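PDB 4CDB: listeriolysin O from Listeria monocytogenes, which forms oligomeric pores in cholesterol-containing host membranes after binding to them and changing conformation, and so lyses cells. Local coordinates for residues D21-Y26 with E239-L244; L107-D112 with K234-E239; S229-K234 with N352-N357. All blocks are in the same frame, centred on the assembly; numbering follows the deposited sequence.

Following the chain from its N terminus, helix 14-28 comes first and supplies 21-26; its partner, 239-244 on helix 238-243, closes the longest of the three loops, with 212 residues between the segments. Contact 2 is nested inside that loop, joining 107-112, ahead of strand 114-118, to 234-239. Contact 3 starts at 229-234, inside the loop of contact 1 and running into the second segment of contact 2, and ends at 352-357 beyond them, so it crosses both. Contacts 1 and 2 share Glu239, contacts 2 and 3 share Lys234, and the three centres lie about 9 to 11 Å apart. Together they tie two helices, two loops and the end of strand 345-353 into one region.

Contact 1: D21-Y26 with E239-L244; sequences DEIDKY and EQLQAL. With NA (sodium ion), chain O.
Tyr26 on Gln242 and Ile23 on Leu241 make a helix-to-helix packing contact between helix 14-28 and helix 238-243, apolar on its buried side and polar toward solvent. The axes of the two short segments approach to 10.9 Å at 42°, a wide separation spanned by side chains from both helices, and no hydrogen bond passes between them. In the buried part, CG2 of Ile23 meets CD1 of Leu241 at 3.9 Å, the two branched side chains crossing at about a right angle. A chi1 of -69° sets Ile23 CG1 beside the backbone N and leaves CG2 anti to it, where it meets the leucine; Leu241 also packs on Phe232.

Tyr26 reaches across to Gln242. Its OH lies 3.5 Å from Gln242 CG, while Gln242 NE2 comes to 3.6 Å from Tyr26 CE1, approaching the ring obliquely. Ring and amide planes are 14° apart, but the side chains cross at a slant. The phenol suits this boundary: its carbons pack on Gln242 while its OH hydrogen-bonds to the carbonyl O of Val246.

Near solvent, OE1 of Glu22 and OE1 of Glu239 stand 4.5 Å apart, which would probably be mildly unfavourable. Beyond the interface, Gln240 OE1 binds a sodium ion at 2.5 Å. This is interhelical packing with an aliphatic centre and an amphipathic tyrosine at its border, within the thiol-activated cytolysin region.

Contact 2: L107-D112 with K234-E239; sequences LPVKRD and KAVTKE
Val236 meets Val109 and Lys110 through one methyl group, CG2, and this small apolar contact joins the loop ahead of strand 114-118 to the loop leading into helix 238-243. In van der Waals terms, CG2 of Val236 is 4.3 Å from Val109 CB and 3.8 Å from the carbonyl O of Lys110. Its position follows from the valine torsion: with chi1 at -176°, CG1 is anti to the backbone N and CG2 lies beside that N, anti to the carbonyl carbon. A compact, beta-branched residue suits a place where two backbones run close, their CA atoms 7.1 Å apart at Lys110 and Val236. Both valines also pack on Leu241, which extends the apolar patch toward helix 238-243, and Val109 rests on Leu92 of strand 92-94 as well.

No hydrogen bond links the two segments themselves. The hydrogen bonds lie just upstream, in 231-233: the backbone of Lys110 pairs with Gly233 and that of Asp112 with Phe231. Arg111 turns away from Val236 and donates from NE to the carbonyl O of Phe231 and from NH2 to that of Gly90, linking the chain at those two points. Arg111 also belongs, with Asn134, to a sodium site.

Pro108 is the centre of an inverse gamma turn, closed by a weak 2.9 Å bond from Val109 N to Leu107 O. Thr237 is the N-cap of helix 238-243, its OG1 accepting a weak bond from Gln240 N. The contact is thus loop-to-loop apolar packing beside the capped N terminus of that helix.

Contact 3: S229-K234 with N352-N357; sequences SRFFGK and NFLKDN. With NA (sodium ion), chain P; ACT (acetate ion), chain D.
In a buried apolar cluster just after strand 345-353, Leu354 packs between the side chains of Phe231 and Phe232, residues of the loop that follows strand 207-222. The leucine divides its two methyls between the rings. CD1 comes to 3.7 Å from CE2 of Phe232 and is almost as near its CZ, whereas CD2 lies 4.1 Å from CD2 of Phe231. Each methyl approaches its ring obliquely. The branched end of leucine suits this place because two successive phenylalanines can be met at once, although its chi1 of -116° lies away from the usual staggered values.

The surroundings complete the cluster. Phe231 meets Tyr254 edge-to-face, Phe232 packs on Ile27 of helix 14-28, and both phenylalanines touch Leu92. Within the loop, Phe232 N donates to Ser229 O at 3.1 Å, a bond that spans the bend of the chain there.

Just beyond Leu354 the character changes to polar. Asp356 OD1 binds a sodium ion at 2.7 Å, and Tyr32 is its other protein ligand. An acetate, probably from the crystallisation liquor, also binds this ion through OXT and accepts a 2.8 Å hydrogen bond from Lys355 NZ, which bonds to Leu30 O too. Across the two segments no hydrogen bond or ion pair forms, which implies that shape and hydrophobic burial hold this joint, with the charged groups near by, Asp356, Lys355 and Arg230, finding their partners elsewhere.

Contact 1: D21-Y26 with E239-L244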
# COMPACT_ATOMS: atom_id res chain seq x y z
N ASP A 21 -38.51 13.80 23.83
CA ASP A 21 -38.65 12.49 24.45
C ASP A 21 -39.08 11.43 23.42
O ASP A 21 -38.61 10.30 23.47
CB ASP A 21 -39.65 12.56 25.60
CG ASP A 21 -39.91 11.21 26.23
OD1 ASP A 21 -39.12 10.80 27.10
OD2 ASP A 21 -40.91 10.56 25.86
N GLU A 22 -39.96 11.81 22.51
CA GLU A 22 -40.38 10.91 21.44
C GLU A 22 -39.20 10.55 20.54
O GLU A 22 -39.07 9.41 20.09
CB GLU A 22 -41.51 11.51 20.60
CG GLU A 22 -42.84 11.62 21.32
CD GLU A 22 -43.90 12.30 20.46
OE1 GLU A 22 -43.54 12.80 19.38
OE2 GLU A 22 -45.08 12.32 20.87
N ILE A 23 -38.34 11.52 20.27
CA ILE A 23 -37.14 11.28 19.47
C ILE A 23 -36.21 10.30 20.18
O ILE A 23 -35.71 9.36 19.57
CB ILE A 23 -36.40 12.59 19.12
CG1 ILE A 23 -37.23 13.42 18.14
CG2 ILE A 23 -35.04 12.29 18.51
CD1 ILE A 23 -36.68 14.81 17.89
N ASP A 24 -35.99 10.53 21.47
CA ASP A 24 -35.15 9.64 22.27
C ASP A 24 -35.61 8.19 22.18
O ASP A 24 -34.81 7.30 21.88
CB ASP A 24 -35.14 10.07 23.74
CG ASP A 24 -34.34 11.34 23.97
OD1 ASP A 24 -33.42 11.62 23.18
OD2 ASP A 24 -34.63 12.05 24.96
N LYS A 25 -36.90 7.95 22.42
CA LYS A 25 -37.45 6.60 22.41
C LYS A 25 -37.43 5.96 21.03
O LYS A 25 -37.27 4.74 20.91
CB LYS A 25 -38.87 6.59 22.98
CG LYS A 25 -38.97 7.20 24.37
CD LYS A 25 -37.97 6.56 25.32
CE LYS A 25 -37.89 7.31 26.64
NZ LYS A 25 -39.20 7.31 27.34
N TYR A 26 -37.60 6.77 19.99
CA TYR A 26 -37.56 6.26 18.62
C TYR A 26 -36.16 5.77 18.25
O TYR A 26 -35.99 4.68 17.70
CB TYR A 26 -38.04 7.31 17.62
CG TYR A 26 -37.88 6.89 16.17
CD1 TYR A 26 -38.72 5.95 15.61
CD2 TYR A 26 -36.87 7.43 15.38
CE1 TYR A 26 -38.58 5.55 14.29
CE2 TYR A 26 -36.72 7.04 14.06
CZ TYR A 26 -37.57 6.10 13.52
OH TYR A 26 -37.42 5.72 12.21
N GLU A 239 -41.53 12.23 13.49
CA GLU A 239 -42.16 12.09 12.18
C GLU A 239 -41.25 12.62 11.07
O GLU A 239 -41.15 12.02 10.01
CB GLU A 239 -43.51 12.81 12.14
CG GLU A 239 -44.64 12.06 12.83
CD GLU A 239 -44.46 11.97 14.33
OE1 GLU A 239 -43.78 12.85 14.91
OE2 GLU A 239 -45.00 11.02 14.94
N GLN A 240 -40.60 13.75 11.33
CA GLN A 240 -39.68 14.33 10.36
C GLN A 240 -38.49 13.41 10.10
O GLN A 240 -38.07 13.23 8.96
CB GLN A 240 -39.21 15.71 10.81
CG GLN A 240 -40.34 16.74 10.91
CD GLN A 240 -39.90 18.02 11.58
OE1 GLN A 240 -38.73 18.21 11.89
NE2 GLN A 240 -40.86 18.92 11.82
N LEU A 241 -37.95 12.84 11.17
CA LEU A 241 -36.81 11.94 11.06
C LEU A 241 -37.16 10.68 10.27
O LEU A 241 -36.36 10.19 9.48
CB LEU A 241 -36.27 11.56 12.44
CG LEU A 241 -35.68 12.70 13.26
CD1 LEU A 241 -35.11 12.18 14.57
CD2 LEU A 241 -34.61 13.44 12.46
N GLN A 242 -38.37 10.16 10.49
CA GLN A 242 -38.83 8.98 9.76
C GLN A 242 -38.96 9.27 8.28
O GLN A 242 -38.56 8.46 7.44
CB GLN A 242 -40.18 8.49 10.31
CG GLN A 242 -40.12 7.89 11.69
CD GLN A 242 -41.36 7.09 12.04
OE1 GLN A 242 -42.04 6.56 11.15
NE2 GLN A 242 -41.68 7.01 13.32
N ALA A 243 -39.52 10.43 7.95
CA ALA A 243 -39.71 10.82 6.56
C ALA A 243 -38.39 10.98 5.81
O ALA A 243 -38.32 10.78 4.60
CB ALA A 243 -40.51 12.11 6.48
N LEU A 244 -37.35 11.35 6.55
CA LEU A 244 -36.03 11.56 5.96
C LEU A 244 -35.27 10.25 5.76
O LEU A 244 -34.21 10.23 5.13
CB LEU A 244 -35.20 12.51 6.82
CG LEU A 244 -35.70 13.95 6.86
CD1 LEU A 244 -34.84 14.79 7.78
CD2 LEU A 244 -35.72 14.54 5.46
NA NA O . -36.80 18.13 10.30
O HOH W 1 -35.33 20.50 10.68

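Contact 2: L107-D112 with K234-E239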
# COMPACT_ATOMS: atom_id res chain seq x y z
N LEU A 107 -28.02 14.44 7.30
CA LEU A 107 -29.38 14.77 7.71
C LEU A 107 -29.60 16.28 7.69
O LEU A 107 -28.99 17.01 8.46
CB LEU A 107 -29.68 14.22 9.10
CG LEU A 107 -29.51 12.72 9.31
CD1 LEU A 107 -29.93 12.33 10.72
CD2 LEU A 107 -30.31 11.95 8.28
N PRO A 108 -30.50 16.75 6.81
CA PRO A 108 -30.77 18.18 6.68
C PRO A 108 -31.77 18.70 7.71
O PRO A 108 -32.79 19.30 7.35
CB PRO A 108 -31.37 18.28 5.27
CG PRO A 108 -32.10 16.98 5.11
CD PRO A 108 -31.29 15.94 5.86
N VAL A 109 -31.49 18.47 8.99
CA VAL A 109 -32.35 18.96 10.06
C VAL A 109 -31.71 20.12 10.81
O VAL A 109 -30.49 20.28 10.79
CB VAL A 109 -32.66 17.85 11.09
CG1 VAL A 109 -33.53 16.77 10.47
CG2 VAL A 109 -31.37 17.26 11.65
N LYS A 110 -32.53 20.93 11.46
CA LYS A 110 -32.02 22.01 12.29
C LYS A 110 -31.33 21.45 13.52
O LYS A 110 -31.64 20.35 13.98
CB LYS A 110 -33.14 22.97 12.69
CG LYS A 110 -33.55 23.92 11.57
CD LYS A 110 -35.05 24.17 11.59
CE LYS A 110 -35.41 25.46 10.86
NZ LYS A 110 -36.88 25.70 10.87
N ARG A 111 -30.37 22.21 14.05
CA ARG A 111 -29.48 21.70 15.09
C ARG A 111 -29.62 22.49 16.39
O ARG A 111 -30.00 23.66 16.38
CB ARG A 111 -28.04 21.76 14.60
CG ARG A 111 -27.78 20.99 13.32
CD ARG A 111 -28.00 19.50 13.54
NE ARG A 111 -27.18 19.00 14.64
CZ ARG A 111 -25.91 18.64 14.52
NH1 ARG A 111 -25.30 18.72 13.35
NH2 ARG A 111 -25.24 18.21 15.58
N ASP A 112 -29.30 21.84 17.50
CA ASP A 112 -29.19 22.52 18.78
C ASP A 112 -27.73 22.90 18.99
O ASP A 112 -27.01 23.18 18.04
CB ASP A 112 -29.71 21.64 19.92
CG ASP A 112 -30.20 22.44 21.12
OD1 ASP A 112 -29.74 23.58 21.31
OD2 ASP A 112 -31.04 21.91 21.87
N LYS A 234 -35.18 22.20 18.45
CA LYS A 234 -36.39 22.00 19.24
C LYS A 234 -37.64 21.81 18.38
O LYS A 234 -38.69 21.41 18.89
CB LYS A 234 -36.59 23.16 20.20
CG LYS A 234 -36.78 24.51 19.52
CD LYS A 234 -36.80 25.63 20.55
CE LYS A 234 -36.99 26.99 19.89
NZ LYS A 234 -36.93 28.11 20.87
N ALA A 235 -37.54 22.11 17.09
CA ALA A 235 -38.68 21.98 16.19
C ALA A 235 -38.71 20.63 15.48
O ALA A 235 -39.67 20.32 14.77
CB ALA A 235 -38.70 23.12 15.18
N VAL A 236 -37.66 19.84 15.65
CA VAL A 236 -37.57 18.54 14.99
C VAL A 236 -38.45 17.52 15.71
O VAL A 236 -38.50 17.49 16.95
CB VAL A 236 -36.12 18.03 14.92
CG1 VAL A 236 -36.04 16.72 14.15
CG2 VAL A 236 -35.22 19.08 14.28
N THR A 237 -39.14 16.69 14.94
CA THR A 237 -39.99 15.64 15.49
C THR A 237 -39.58 14.26 14.98
O THR A 237 -38.80 14.15 14.03
CB THR A 237 -41.48 15.88 15.16
OG1 THR A 237 -41.67 15.85 13.74
CG2 THR A 237 -41.93 17.23 15.70
N LYS A 238 -40.11 13.23 15.62
CA LYS A 238 -39.87 11.85 15.21
C LYS A 238 -40.39 11.62 13.80
O LYS A 238 -39.77 10.92 13.00
CB LYS A 238 -40.54 10.88 16.19
CG LYS A 238 -40.69 9.46 15.68
CD LYS A 238 -41.34 8.56 16.71
CE LYS A 238 -42.67 9.12 17.18
NZ LYS A 238 -43.31 8.27 18.23
N GLU A 239 -41.53 12.23 13.49
CA GLU A 239 -42.16 12.09 12.18
C GLU A 239 -41.25 12.62 11.07
O GLU A 239 -41.15 12.02 10.01
CB GLU A 239 -43.51 12.81 12.14
CG GLU A 239 -44.64 12.06 12.83
CD GLU A 239 -44.46 11.97 14.33
OE1 GLU A 239 -43.78 12.85 14.91
OE2 GLU A 239 -45.00 11.02 14.94

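Contact 3: S229-K234 with N352-N357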
# COMPACT_ATOMS: atom_id res chain seq x y z
N SER A 229 -31.71 13.05 21.41
CA SER A 229 -32.43 14.24 20.94
C SER A 229 -31.65 15.54 21.11
O SER A 229 -32.05 16.57 20.56
CB SER A 229 -33.78 14.35 21.64
OG SER A 229 -33.63 14.44 23.04
N ARG A 230 -30.56 15.51 21.87
CA ARG A 230 -29.80 16.72 22.17
C ARG A 230 -29.24 17.43 20.94
O ARG A 230 -29.07 18.65 20.95
CB ARG A 230 -28.67 16.44 23.17
CG ARG A 230 -28.97 16.91 24.59
CD ARG A 230 -29.36 18.38 24.63
NE ARG A 230 -28.25 19.26 24.99
CZ ARG A 230 -27.61 20.06 24.13
NH1 ARG A 230 -27.96 20.10 22.86
NH2 ARG A 230 -26.61 20.82 24.56
N PHE A 231 -28.94 16.67 19.90
CA PHE A 231 -28.32 17.25 18.70
C PHE A 231 -29.34 17.91 17.77
O PHE A 231 -28.97 18.70 16.90
CB PHE A 231 -27.50 16.20 17.94
CG PHE A 231 -26.11 16.03 18.47
CD1 PHE A 231 -25.59 16.90 19.42
CD2 PHE A 231 -25.30 14.99 18.02
CE1 PHE A 231 -24.31 16.75 19.91
CE2 PHE A 231 -24.02 14.83 18.51
CZ PHE A 231 -23.52 15.71 19.45
N PHE A 232 -30.62 17.60 17.97
CA PHE A 232 -31.66 18.12 17.09
C PHE A 232 -32.25 19.43 17.61
O PHE A 232 -32.33 19.65 18.82
CB PHE A 232 -32.76 17.09 16.91
CG PHE A 232 -32.29 15.81 16.28
CD1 PHE A 232 -32.07 15.74 14.92
CD2 PHE A 232 -32.05 14.69 17.06
CE1 PHE A 232 -31.63 14.56 14.34
CE2 PHE A 232 -31.61 13.51 16.49
CZ PHE A 232 -31.40 13.45 15.12
N GLY A 233 -32.65 20.29 16.68
CA GLY A 233 -33.34 21.52 17.03
C GLY A 233 -34.67 21.23 17.69
O GLY A 233 -35.23 20.15 17.52
N LYS A 234 -35.18 22.20 18.45
CA LYS A 234 -36.39 22.00 19.24
C LYS A 234 -37.64 21.81 18.38
O LYS A 234 -38.69 21.41 18.89
CB LYS A 234 -36.59 23.16 20.20
CG LYS A 234 -36.78 24.51 19.52
CD LYS A 234 -36.80 25.63 20.55
CE LYS A 234 -36.99 26.99 19.89
NZ LYS A 234 -36.93 28.11 20.87
N ASN A 352 -19.82 8.25 15.50
CA ASN A 352 -20.50 7.53 16.58
C ASN A 352 -21.98 7.41 16.28
O ASN A 352 -22.60 8.36 15.80
CB ASN A 352 -20.31 8.26 17.91
CG ASN A 352 -18.88 8.22 18.42
OD1 ASN A 352 -17.96 7.85 17.69
ND2 ASN A 352 -18.69 8.62 19.67
N PHE A 353 -22.55 6.24 16.55
CA PHE A 353 -23.99 6.06 16.45
C PHE A 353 -24.67 6.95 17.49
O PHE A 353 -24.19 7.07 18.61
CB PHE A 353 -24.38 4.59 16.67
CG PHE A 353 -23.94 3.68 15.55
CD1 PHE A 353 -24.62 3.66 14.34
CD2 PHE A 353 -22.86 2.82 15.72
CE1 PHE A 353 -24.23 2.82 13.32
CE2 PHE A 353 -22.46 1.98 14.69
CZ PHE A 353 -23.15 1.98 13.49
N LEU A 354 -25.78 7.57 17.11
CA LEU A 354 -26.49 8.47 18.02
C LEU A 354 -27.18 7.71 19.14
O LEU A 354 -27.45 8.27 20.20
CB LEU A 354 -27.51 9.32 17.25
CG LEU A 354 -27.27 10.83 17.25
CD1 LEU A 354 -28.43 11.56 16.60
CD2 LEU A 354 -27.03 11.33 18.67
N LYS A 355 -27.46 6.43 18.91
CA LYS A 355 -28.21 5.64 19.88
C LYS A 355 -27.50 5.45 21.21
O LYS A 355 -28.07 5.68 22.27
CB LYS A 355 -28.58 4.28 19.28
CG LYS A 355 -29.40 3.39 20.20
CD LYS A 355 -29.78 2.10 19.50
CE LYS A 355 -30.59 1.19 20.42
NZ LYS A 355 -30.99 -0.07 19.74
N ASP A 356 -26.24 5.03 21.16
CA ASP A 356 -25.50 4.73 22.38
C ASP A 356 -24.11 5.37 22.38
O ASP A 356 -23.25 4.98 23.17
CB ASP A 356 -25.38 3.21 22.56
CG ASP A 356 -24.74 2.53 21.36
OD1 ASP A 356 -24.67 3.16 20.28
OD2 ASP A 356 -24.31 1.36 21.49
N ASN A 357 -23.90 6.33 21.49
CA ASN A 357 -22.60 7.00 21.35
C ASN A 357 -21.46 6.02 21.07
O ASN A 357 -20.30 6.31 21.37
CB ASN A 357 -22.29 7.86 22.58
CG ASN A 357 -23.27 9.01 22.74
OD1 ASN A 357 -23.52 9.77 21.81
ND2 ASN A 357 -23.83 9.14 23.94
NA NA P . -25.64 1.89 18.15
C ACT D . -27.49 -0.82 18.97
O ACT D . -28.66 -0.98 18.55
OXT ACT D . -27.09 0.27 19.41
CH3 ACT D . -26.55 -1.99 18.95